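Local coordinates for protein putative invasin (Yersinia pseudotuberculosis IP 31758, PDB 5N40) that probably serves as a bacterial surface adhesin of the invasin family, built of immunoglobulin-like domains followed by a C-type lectin-like domain, at residues N114-I119 with S221-Q226; E235-S240 with A303-M308; N297-V302 with V325-G330; S314-A317 with Q321-Y324. The protein carries 1 engineered substitution. All blocks are in the same frame, centred on the assembly; numbering follows the deposited sequence.

Contact 1: residues N114-I119 with S221-Q226; sequences NARKNI and SPDSAQ
Arg116 sits in extended backbone on strand 116-118, while Asp223, its partner across the contact, is the centre of an inverse gamma turn closed by a weak bond from Ser224 N to Pro222 O. Strand 116-118 is an edge strand of an immunoglobulin-like sheet, and 221-226 lies in the loop leading to strand 236-239, on the side of the C-type lectin-like domain, consistent with an interdomain salt bridge at the surface. Arg116 runs straight out from its strand (chi1 178°, with CG opposite the backbone N), and the extended chain brings its guanidinium end to the turn. There NH1 and NH2 converge on a single carboxylate oxygen. The shorter and straighter bond runs from NH2 to Asp223 OD1 (2.9 Å, N-H...O 154°), and a more bent one from NH1 to the same OD1 measures 3.3 Å. The oxygen lies close to the guanidinium plane. The two planes stand 85° apart, and both nitrogens sit above the same carboxylate face. Asp223 OD1 also takes a salt bridge from Arg153, and Arg116 NE is held by Asn217 OD1, which probably limits rotation of the guanidinium. At the strand's start, in an Asx turn, Asn114 OD1 receives Arg116 N at 3.0 Å.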
loop_
_atom_site.group_PDB
_atom_site.type_symbol
_atom_site.label_atom_id
_atom_site.label_comp_id
_atom_site.label_asym_id
_atom_site.label_seq_id
_atom_site.Cartn_x
_atom_site.Cartn_y
_atom_site.Cartn_z
ATOM N N ASN A 114 1.533 11.148 -4.711
ATOM C CA ASN A 114 2.394 10.928 -5.868
ATOM C C ASN A 114 2.629 9.434 -5.965
ATOM O O ASN A 114 2.925 8.789 -4.953
ATOM C CB ASN A 114 3.724 11.685 -5.751
ATOM C CG ASN A 114 4.509 11.694 -7.060
ATOM O OD1 ASN A 114 4.621 10.677 -7.748
ATOM N ND2 ASN A 114 5.043 12.859 -7.413
ATOM N N ALA A 115 2.503 8.888 -7.172
ATOM C CA ALA A 115 2.538 7.442 -7.343
ATOM C C ALA A 115 3.944 6.872 -7.282
ATOM O O ALA A 115 4.085 5.654 -7.143
ATOM C CB ALA A 115 1.893 7.041 -8.670
ATOM N N ARG A 116 4.975 7.712 -7.373
ATOM C CA ARG A 116 6.356 7.242 -7.399
ATOM C C ARG A 116 7.192 8.110 -6.476
ATOM O O ARG A 116 7.288 9.324 -6.680
ATOM C CB ARG A 116 6.925 7.275 -8.819
ATOM C CG ARG A 116 8.382 6.834 -8.891
ATOM C CD ARG A 116 8.919 6.849 -10.302
ATOM N NE ARG A 116 10.332 6.504 -10.286
ATOM C CZ ARG A 116 11.203 6.812 -11.241
ATOM N NH1 ARG A 116 10.813 7.492 -12.314
ATOM N NH2 ARG A 116 12.469 6.450 -11.107
ATOM N N LYS A 117 7.796 7.486 -5.470
ATOM C CA LYS A 117 8.686 8.180 -4.555
ATOM C C LYS A 117 9.916 7.306 -4.346
ATOM O O LYS A 117 10.088 6.278 -5.009
ATOM C CB LYS A 117 7.976 8.511 -3.233
ATOM C CG LYS A 117 6.773 9.441 -3.369
ATOM C CD LYS A 117 6.298 9.935 -1.996
ATOM C CE LYS A 117 5.050 10.823 -2.100
ATOM N NZ LYS A 117 4.626 11.432 -0.791
ATOM N N ASN A 118 10.786 7.735 -3.440
ATOM C CA ASN A 118 12.012 7.017 -3.125
ATOM C C ASN A 118 11.818 6.180 -1.870
ATOM O O ASN A 118 11.092 6.570 -0.951
ATOM C CB ASN A 118 13.182 7.981 -2.901
ATOM C CG ASN A 118 13.392 8.925 -4.064
ATOM O OD1 ASN A 118 13.326 8.524 -5.225
ATOM N ND2 ASN A 118 13.635 10.201 -3.755
ATOM N N ILE A 119 12.501 5.035 -1.825
ATOM C CA ILE A 119 12.526 4.250 -0.596
ATOM C C ILE A 119 12.956 5.152 0.549
ATOM O O ILE A 119 13.949 5.882 0.448
ATOM C CB ILE A 119 13.452 3.031 -0.748
ATOM C CG1 ILE A 119 12.809 1.995 -1.670
ATOM C CG2 ILE A 119 13.746 2.398 0.618
ATOM C CD1 ILE A 119 13.707 0.811 -2.005
ATOM N N SER A 221 19.861 2.025 -8.492
ATOM C CA SER A 221 19.512 2.016 -9.898
ATOM C C SER A 221 19.389 3.443 -10.418
ATOM O O SER A 221 18.847 4.313 -9.725
ATOM C CB SER A 221 18.183 1.280 -10.139
ATOM O OG SER A 221 18.351 -0.119 -10.049
ATOM N N PRO A 222 19.856 3.717 -11.626
ATOM C CA PRO A 222 19.681 5.068 -12.169
ATOM C C PRO A 222 18.241 5.312 -12.597
ATOM O O PRO A 222 17.506 4.385 -12.957
ATOM C CB PRO A 222 20.637 5.098 -13.359
ATOM C CG PRO A 222 20.741 3.682 -13.794
ATOM C CD PRO A 222 20.535 2.820 -12.575
ATOM N N ASP A 223 17.842 6.587 -12.550
ATOM C CA ASP A 223 16.514 7.005 -13.000
ATOM C C ASP A 223 16.575 7.171 -14.512
ATOM O O ASP A 223 16.692 8.274 -15.053
ATOM C CB ASP A 223 16.074 8.289 -12.308
ATOM C CG ASP A 223 14.654 8.698 -12.685
ATOM O OD1 ASP A 223 13.909 7.859 -13.239
ATOM O OD2 ASP A 223 14.280 9.864 -12.428
ATOM N N SER A 224 16.525 6.033 -15.194
ATOM C CA SER A 224 16.598 5.959 -16.645
ATOM C C SER A 224 15.544 4.980 -17.128
ATOM O O SER A 224 15.349 3.926 -16.523
ATOM C CB SER A 224 17.978 5.489 -17.116
ATOM O OG SER A 224 17.916 5.016 -18.450
ATOM N N ALA A 225 14.865 5.322 -18.224
ATOM C CA ALA A 225 13.895 4.395 -18.792
ATOM C C ALA A 225 14.544 3.088 -19.235
ATOM O O ALA A 225 13.833 2.094 -19.428
ATOM C CB ALA A 225 13.167 5.052 -19.968
ATOM N N GLN A 226 15.876 3.063 -19.388
ATOM C CA GLN A 226 16.605 1.861 -19.777
ATOM C C GLN A 226 17.055 1.022 -18.589
ATOM O O GLN A 226 17.581 -0.076 -18.795
ATOM C CB GLN A 226 17.842 2.228 -20.605
ATOM C CG GLN A 226 17.547 2.995 -21.876
ATOM C CD GLN A 226 18.812 3.359 -22.622
ATOM O OE1 GLN A 226 19.484 4.338 -22.290
ATOM N NE2 GLN A 226 19.149 2.570 -23.637
#

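Contact 2: residues E235-S240 with A303-M308; sequences ETLTAS and AGWPTM
Trp305 NE1 donates to the backbone O of Ala234, the residue just before 235-240, and this bond probably helps to hold the indole beside Leu237. The setting is the C-type lectin-like domain: strand 236-239 forms an antiparallel pair with strand 242-245, while the loop that follows helix 298-301 supplies residues 303-308. No hydrogen bond joins the two segments themselves, and the contact is apolar. Leu237 and Trp305 reach toward each other from opposite directions, and the leucine settles on the six-membered part of the indole. Leu237 CD1 lies 3.9 Å from the centroid of the six-membered ring of Trp305 and 17° off the normal, a CH-pi contact over the face, though displaced toward the rim. Leu237 CG adds a second touch, 3.7 Å from Trp305 CZ2. A chi1 of -60°, which puts Leu237 CG opposite its carbonyl carbon, directs that atom toward the indole. Of the two methyls, Leu237 CD1 meets both the indole and Ala303 CB, the latter at 3.7 Å, whereas Leu237 CD2 meets Ala303 CB alone, at 3.9 Å. Gly304, whose positive phi of 88° marks the exit from helical geometry, turns the chain between these two partners. Leu237 and Trp305 are both buried, with Leu290 of helix 284-293 packing on the leucine and Phe244 and Met233 on the indole. Near the ring's outer end the strand backbone itself draws close, Thr236 C lying 4.3 Å from Trp305 CZ2.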
loop_
_atom_site.group_PDB
_atom_site.type_symbol
_atom_site.label_atom_id
_atom_site.label_comp_id
_atom_site.label_asym_id
_atom_site.label_seq_id
_atom_site.Cartn_x
_atom_site.Cartn_y
_atom_site.Cartn_z
ATOM N N GLU A 235 22.839 11.398 -10.064
ATOM C CA GLU A 235 23.341 11.574 -11.424
ATOM C C GLU A 235 24.766 12.109 -11.414
ATOM O O GLU A 235 25.580 11.740 -12.268
ATOM C CB GLU A 235 22.442 12.527 -12.207
ATOM C CG GLU A 235 21.034 12.013 -12.460
ATOM C CD GLU A 235 20.972 10.859 -13.449
ATOM O OE1 GLU A 235 21.965 10.624 -14.172
ATOM O OE2 GLU A 235 19.923 10.182 -13.505
ATOM N N THR A 236 25.052 13.024 -10.491
ATOM C CA THR A 236 26.388 13.553 -10.254
ATOM C C THR A 236 26.600 13.690 -8.752
ATOM O O THR A 236 25.647 13.747 -7.971
ATOM C CB THR A 236 26.595 14.927 -10.920
ATOM O OG1 THR A 236 25.728 15.894 -10.312
ATOM C CG2 THR A 236 26.305 14.870 -12.412
ATOM N N LEU A 237 27.870 13.748 -8.353
ATOM C CA LEU A 237 28.260 14.113 -7.001
ATOM C C LEU A 237 29.370 15.154 -7.087
ATOM O O LEU A 237 30.144 15.171 -8.043
ATOM C CB LEU A 237 28.751 12.903 -6.201
ATOM C CG LEU A 237 27.766 11.744 -5.996
ATOM C CD1 LEU A 237 28.510 10.529 -5.464
ATOM C CD2 LEU A 237 26.646 12.139 -5.044
ATOM N N THR A 238 29.440 16.025 -6.091
ATOM C CA THR A 238 30.445 17.082 -6.079
ATOM C C THR A 238 31.274 17.029 -4.804
ATOM O O THR A 238 30.746 16.837 -3.705
ATOM C CB THR A 238 29.783 18.451 -6.229
ATOM O OG1 THR A 238 29.022 18.480 -7.447
ATOM C CG2 THR A 238 30.824 19.563 -6.257
ATOM N N ALA A 239 32.582 17.219 -4.957
ATOM C CA ALA A 239 33.485 17.287 -3.814
ATOM C C ALA A 239 34.504 18.388 -4.081
ATOM O O ALA A 239 35.365 18.244 -4.954
ATOM C CB ALA A 239 34.171 15.948 -3.558
ATOM N N SER A 240 34.367 19.492 -3.349
ATOM C CA SER A 240 35.320 20.597 -3.369
ATOM C C SER A 240 35.624 21.060 -4.796
ATOM O O SER A 240 36.772 21.104 -5.246
ATOM C CB SER A 240 36.588 20.194 -2.618
ATOM O OG SER A 240 36.257 19.898 -1.271
ATOM N N ALA A 303 24.591 7.336 -2.232
ATOM C CA ALA A 303 24.417 7.815 -3.600
ATOM C C ALA A 303 24.013 6.728 -4.582
ATOM O O ALA A 303 23.562 7.057 -5.683
ATOM C CB ALA A 303 25.705 8.478 -4.106
ATOM N N GLY A 304 24.166 5.458 -4.217
ATOM C CA GLY A 304 23.748 4.354 -5.049
ATOM C C GLY A 304 24.761 3.847 -6.056
ATOM O O GLY A 304 24.470 2.866 -6.748
ATOM N N TRP A 305 25.947 4.448 -6.159
ATOM C CA TRP A 305 26.867 4.019 -7.213
ATOM C C TRP A 305 27.417 2.622 -6.912
ATOM O O TRP A 305 27.644 2.285 -5.748
ATOM C CB TRP A 305 28.029 4.998 -7.367
ATOM C CG TRP A 305 27.626 6.355 -7.819
ATOM C CD1 TRP A 305 26.365 6.860 -7.871
ATOM C CD2 TRP A 305 28.497 7.399 -8.274
ATOM N NE1 TRP A 305 26.391 8.151 -8.338
ATOM C CE2 TRP A 305 27.690 8.508 -8.589
ATOM C CE3 TRP A 305 29.878 7.498 -8.448
ATOM C CZ2 TRP A 305 28.215 9.703 -9.074
ATOM C CZ3 TRP A 305 30.403 8.694 -8.925
ATOM C CH2 TRP A 305 29.573 9.775 -9.233
ATOM N N PRO A 306 27.635 1.790 -7.935
ATOM C CA PRO A 306 28.156 0.430 -7.703
ATOM C C PRO A 306 29.639 0.466 -7.368
ATOM O O PRO A 306 30.437 1.043 -8.113
ATOM C CB PRO A 306 27.910 -0.275 -9.041
ATOM C CG PRO A 306 27.968 0.834 -10.043
ATOM C CD PRO A 306 27.381 2.039 -9.366
ATOM N N THR A 307 30.018 -0.196 -6.272
ATOM C CA THR A 307 31.373 -0.061 -5.739
ATOM C C THR A 307 32.151 -1.373 -5.665
ATOM O O THR A 307 33.278 -1.374 -5.152
ATOM C CB THR A 307 31.334 0.574 -4.345
ATOM O OG1 THR A 307 30.544 -0.236 -3.469
ATOM C CG2 THR A 307 30.775 1.987 -4.404
ATOM N N MET A 308 31.606 -2.486 -6.156
ATOM C CA MET A 308 32.357 -3.741 -6.087
ATOM C C MET A 308 33.581 -3.726 -6.997
ATOM O O MET A 308 34.544 -4.460 -6.743
ATOM C CB MET A 308 31.460 -4.928 -6.447
ATOM C CG MET A 308 30.474 -5.307 -5.358
ATOM S SD MET A 308 29.455 -6.728 -5.820
ATOM C CE MET A 308 28.642 -7.091 -4.265
#

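Contact 3: residues N297-V302 with V325-G330; sequences NQIQTV and VYMNTG
Asn297 and Asn328 meet side chain to side chain where helix 298-301 begins, their CA atoms 4.1 Å apart and their amide planes almost perpendicular. Asn297 directs its carboxamide oxygen at the other residue's CB: Asn297 OD1 lies 3.2 Å from Asn328 CB. The amide of Asn328 takes no part in that touch, because chi1 of 52° sets CG between backbone N and carbonyl carbon and leads the group away. Asn297 OD1 has its polar partner elsewhere, in the hydroxyl of Thr307. Asn297 ND2 is occupied too, bonding to Gln300 OE1 at 3.1 Å from above the plane of that carbonyl. Each end of the Asn297 amide is therefore held, which should fix its rotation. Although Asn297 fills the N-cap position, its side chain does no capping; its backbone O instead receives Gln300 N and Thr301 N within the first turn.

Two residues on, Ile299 meets Met327. The methionine is bent at every step, chi1, chi2 and chi3 all lying near -60°, and this curl swings Met327 CE round to Ile299 CD1 at 4.0 Å and to Ile299 CG1 at 4.1 Å. Ile299 CG1 also rests 3.5 Å from Met327 O, bringing the helix against the loop backbone. Leu290 touches both side chains and Leu287 the methionine, completing the apolar cluster. Short helix 298-301, with Asn297 at its N-cap position, is thus packed together with helix 284-293 against the loop between strands 321-325 and 332-333 of the C-type lectin-like domain.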
loop_
_atom_site.group_PDB
_atom_site.type_symbol
_atom_site.label_atom_id
_atom_site.label_comp_id
_atom_site.label_asym_id
_atom_site.label_seq_id
_atom_site.Cartn_x
_atom_site.Cartn_y
_atom_site.Cartn_z
ATOM N N ASN A 297 31.715 2.849 2.187
ATOM C CA ASN A 297 30.813 2.362 1.143
ATOM C C ASN A 297 29.529 3.174 1.034
ATOM O O ASN A 297 28.539 2.704 0.444
ATOM C CB ASN A 297 30.464 0.885 1.330
ATOM C CG ASN A 297 30.078 0.227 0.028
ATOM O OD1 ASN A 297 30.593 0.590 -1.027
ATOM N ND2 ASN A 297 29.161 -0.732 0.087
ATOM N N GLN A 298 29.508 4.390 1.574
ATOM C CA GLN A 298 28.361 5.257 1.361
ATOM C C GLN A 298 28.309 5.804 -0.060
ATOM O O GLN A 298 27.277 6.353 -0.457
ATOM C CB GLN A 298 28.365 6.381 2.402
ATOM C CG GLN A 298 27.944 5.866 3.783
ATOM C CD GLN A 298 27.970 6.910 4.871
ATOM O OE1 GLN A 298 26.923 7.310 5.387
ATOM N NE2 GLN A 298 29.168 7.336 5.256
ATOM N N ILE A 299 29.366 5.627 -0.854
ATOM C CA ILE A 299 29.230 5.847 -2.290
ATOM C C ILE A 299 28.105 4.976 -2.829
ATOM O O ILE A 299 27.368 5.388 -3.733
ATOM C CB ILE A 299 30.569 5.579 -3.004
ATOM C CG1 ILE A 299 31.586 6.689 -2.669
ATOM C CG2 ILE A 299 30.386 5.471 -4.512
ATOM C CD1 ILE A 299 31.239 8.056 -3.239
ATOM N N GLN A 300 27.929 3.785 -2.259
ATOM C CA GLN A 300 26.823 2.903 -2.618
ATOM C C GLN A 300 25.567 3.169 -1.788
ATOM O O GLN A 300 24.469 3.305 -2.345
ATOM C CB GLN A 300 27.253 1.438 -2.467
ATOM C CG GLN A 300 26.189 0.426 -2.927
ATOM C CD GLN A 300 26.404 -0.965 -2.344
ATOM O OE1 GLN A 300 27.487 -1.537 -2.446
ATOM N NE2 GLN A 300 25.364 -1.514 -1.728
ATOM N N THR A 301 25.691 3.229 -0.460
ATOM C CA THR A 301 24.499 3.243 0.382
ATOM C C THR A 301 23.857 4.625 0.514
ATOM O O THR A 301 22.699 4.713 0.928
ATOM C CB THR A 301 24.829 2.671 1.768
ATOM O OG1 THR A 301 25.976 3.330 2.320
ATOM C CG2 THR A 301 25.118 1.181 1.663
ATOM N N VAL A 302 24.551 5.700 0.160
ATOM C CA VAL A 302 23.938 7.029 0.105
ATOM C C VAL A 302 23.612 7.433 -1.328
ATOM O O VAL A 302 22.485 7.838 -1.623
ATOM C CB VAL A 302 24.846 8.081 0.783
ATOM C CG1 VAL A 302 24.307 9.485 0.543
ATOM C CG2 VAL A 302 24.937 7.811 2.268
ATOM N N VAL A 325 40.826 3.357 -8.165
ATOM C CA VAL A 325 40.403 3.616 -6.794
ATOM C C VAL A 325 39.232 2.707 -6.438
ATOM O O VAL A 325 38.266 2.594 -7.202
ATOM C CB VAL A 325 40.022 5.093 -6.591
ATOM C CG1 VAL A 325 39.698 5.353 -5.128
ATOM C CG2 VAL A 325 41.150 6.015 -7.061
ATOM N N TYR A 326 39.325 2.072 -5.272
ATOM C CA TYR A 326 38.218 1.349 -4.648
ATOM C C TYR A 326 37.315 2.374 -3.973
ATOM O O TYR A 326 37.651 2.906 -2.911
ATOM C CB TYR A 326 38.738 0.349 -3.622
ATOM C CG TYR A 326 39.637 -0.745 -4.159
ATOM C CD1 TYR A 326 40.936 -0.471 -4.561
ATOM C CD2 TYR A 326 39.196 -2.062 -4.224
ATOM C CE1 TYR A 326 41.766 -1.476 -5.036
ATOM C CE2 TYR A 326 40.015 -3.072 -4.695
ATOM C CZ TYR A 326 41.299 -2.773 -5.099
ATOM O OH TYR A 326 42.116 -3.776 -5.569
ATOM N N MET A 327 36.159 2.658 -4.571
ATOM C CA MET A 327 35.300 3.692 -4.010
ATOM C C MET A 327 34.482 3.205 -2.819
ATOM O O MET A 327 33.734 3.997 -2.231
ATOM C CB MET A 327 34.391 4.258 -5.107
ATOM C CG MET A 327 35.159 5.017 -6.179
ATOM S SD MET A 327 36.114 6.402 -5.516
ATOM C CE MET A 327 34.821 7.533 -5.031
ATOM N N ASN A 328 34.627 1.940 -2.426
ATOM C CA ASN A 328 34.035 1.450 -1.190
ATOM C C ASN A 328 34.922 1.691 0.025
ATOM O O ASN A 328 34.404 1.789 1.145
ATOM C CB ASN A 328 33.735 -0.048 -1.307
ATOM C CG ASN A 328 34.946 -0.858 -1.757
ATOM O OD1 ASN A 328 35.615 -0.519 -2.739
ATOM N ND2 ASN A 328 35.233 -1.934 -1.033
ATOM N N THR A 329 36.237 1.820 -0.172
ATOM C CA THR A 329 37.171 1.977 0.937
ATOM C C THR A 329 38.137 3.146 0.795
ATOM O O THR A 329 38.791 3.491 1.785
ATOM C CB THR A 329 38.008 0.700 1.122
ATOM O OG1 THR A 329 38.681 0.388 -0.103
ATOM C CG2 THR A 329 37.137 -0.473 1.546
ATOM N N GLY A 330 38.273 3.747 -0.387
ATOM C CA GLY A 330 39.250 4.795 -0.607
ATOM C C GLY A 330 40.644 4.309 -0.945
ATOM O O GLY A 330 41.537 5.139 -1.168
#

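Contact 4: residues S314-A317 with Q321-Y324; sequences STSA and QHFY
A strongly twisted antiparallel beta hairpin, strands 315-318 and 321-325 of the C-type lectin-like domain, contains this contact, with Ser316 and His322 as a non-hydrogen-bonded pair whose CA atoms are 4.3 Å apart. The axes of 315-317 and 321-324 differ in direction by 114°, far from a flat antiparallel pair. Backbone bonds lie on each side of the pair: Phe323 N to Thr315 O at 3.0 Å and Ala317 N to Gln321 O at 2.9 Å. Thr315 O also receives a CA-H...O contact from His322 CA at 3.3 Å.

Ala317 CB stands over the middle of the Phe323 ring, 3.4 Å from its centroid and 13° off the normal, a close CH-pi contact. Phe323 CG lies opposite its own carbonyl carbon (chi1 -69°), which brings the ring face to that methyl. Thr315 uses its methyl, CG2, against the ring atom CD2 of Phe323 at 3.8 Å. His322 turns an edge of its imidazole to the backbone, and Ser314 O lies near the ring plane, 3.7 Å from His322 CD2. His322 ND1 is hydrogen-bonded to Asp341 OD2, while the amide of Gln321 is engaged by Asn339 and by the backbone N of Asp341. The carboxylate at ND1 could favour a protonated imidazole, and that bond probably restrains the orientation of the ring.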
loop_
_atom_site.group_PDB
_atom_site.type_symbol
_atom_site.label_atom_id
_atom_site.label_comp_id
_atom_site.label_asym_id
_atom_site.label_seq_id
_atom_site.Cartn_x
_atom_site.Cartn_y
_atom_site.Cartn_z
ATOM N N SER A 314 43.070 9.227 -13.780
ATOM C CA SER A 314 44.001 9.727 -14.781
ATOM C C SER A 314 45.393 9.969 -14.213
ATOM O O SER A 314 46.215 10.608 -14.875
ATOM C CB SER A 314 43.460 11.016 -15.394
ATOM O OG SER A 314 43.199 11.973 -14.383
ATOM N N THR A 315 45.674 9.473 -13.010
ATOM C CA THR A 315 46.978 9.633 -12.379
ATOM C C THR A 315 47.870 8.453 -12.751
ATOM O O THR A 315 47.545 7.302 -12.436
ATOM C CB THR A 315 46.830 9.727 -10.860
ATOM O OG1 THR A 315 45.900 10.766 -10.529
ATOM C CG2 THR A 315 48.178 10.019 -10.196
ATOM N N SER A 316 49.001 8.743 -13.393
ATOM C CA SER A 316 49.960 7.703 -13.751
ATOM C C SER A 316 50.669 7.172 -12.513
ATOM O O SER A 316 51.158 7.946 -11.684
ATOM C CB SER A 316 50.985 8.250 -14.740
ATOM O OG SER A 316 50.356 8.735 -15.911
ATOM N N ALA A 317 50.729 5.844 -12.394
ATOM C CA ALA A 317 51.450 5.182 -11.311
ATOM C C ALA A 317 52.858 4.799 -11.756
ATOM O O ALA A 317 53.850 5.271 -11.191
ATOM C CB ALA A 317 50.681 3.943 -10.843
ATOM N N GLN A 321 50.696 2.243 -16.606
ATOM C CA GLN A 321 49.658 1.876 -15.648
ATOM C C GLN A 321 49.201 3.106 -14.879
ATOM O O GLN A 321 50.028 3.860 -14.358
ATOM C CB GLN A 321 50.153 0.807 -14.664
ATOM C CG GLN A 321 50.643 -0.471 -15.322
ATOM C CD GLN A 321 49.589 -1.132 -16.191
ATOM O OE1 GLN A 321 48.389 -1.014 -15.937
ATOM N NE2 GLN A 321 50.036 -1.825 -17.230
ATOM N N HIS A 322 47.887 3.294 -14.797
ATOM C CA HIS A 322 47.297 4.376 -14.025
ATOM C C HIS A 322 46.585 3.820 -12.802
ATOM O O HIS A 322 45.994 2.735 -12.842
ATOM C CB HIS A 322 46.309 5.190 -14.865
ATOM C CG HIS A 322 46.942 5.936 -15.998
ATOM N ND1 HIS A 322 47.416 5.310 -17.130
ATOM C CD2 HIS A 322 47.171 7.259 -16.177
ATOM C CE1 HIS A 322 47.911 6.214 -17.957
ATOM N NE2 HIS A 322 47.772 7.404 -17.403
ATOM N N PHE A 323 46.638 4.582 -11.712
ATOM C CA PHE A 323 45.951 4.190 -10.493
ATOM C C PHE A 323 44.459 4.032 -10.748
ATOM O O PHE A 323 43.864 4.786 -11.517
ATOM C CB PHE A 323 46.153 5.234 -9.397
ATOM C CG PHE A 323 47.559 5.311 -8.873
ATOM C CD1 PHE A 323 48.048 4.336 -8.019
ATOM C CD2 PHE A 323 48.377 6.372 -9.212
ATOM C CE1 PHE A 323 49.339 4.410 -7.525
ATOM C CE2 PHE A 323 49.669 6.450 -8.721
ATOM C CZ PHE A 323 50.146 5.468 -7.877
ATOM N N TYR A 324 43.864 3.054 -10.076
ATOM C CA TYR A 324 42.424 2.943 -9.947
ATOM C C TYR A 324 42.082 3.038 -8.465
ATOM O O TYR A 324 42.941 2.848 -7.600
ATOM C CB TYR A 324 41.911 1.635 -10.569
ATOM C CG TYR A 324 42.682 0.384 -10.187
ATOM C CD1 TYR A 324 42.484 -0.231 -8.957
ATOM C CD2 TYR A 324 43.585 -0.202 -11.072
ATOM C CE1 TYR A 324 43.170 -1.382 -8.612
ATOM C CE2 TYR A 324 44.273 -1.352 -10.734
ATOM C CZ TYR A 324 44.059 -1.939 -9.504
ATOM O OH TYR A 324 44.739 -3.085 -9.150
#

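The contacts lead from the domain junction into the C-type lectin-like domain. Contact 1 joins that domain to its immunoglobulin-like neighbour; its centre and that of contact 2 are about 17 Å apart, with Asp223 O and Glu235 OE2 just touching at 4.1 Å. Contacts 2 and 3 interlock: their segments alternate along the chain, their centres are only about 8 Å apart, and the backbone of Trp305 probably bonds to Ile299 O through its N, at 3.0 Å. Contact 4 is nested in the loop that contact 3 closes and adjoins it in the sequence, with no other touch and about 19 Å between centres. Contacts 1 and 4 remain far apart, their nearest atoms about 22 Å from each other.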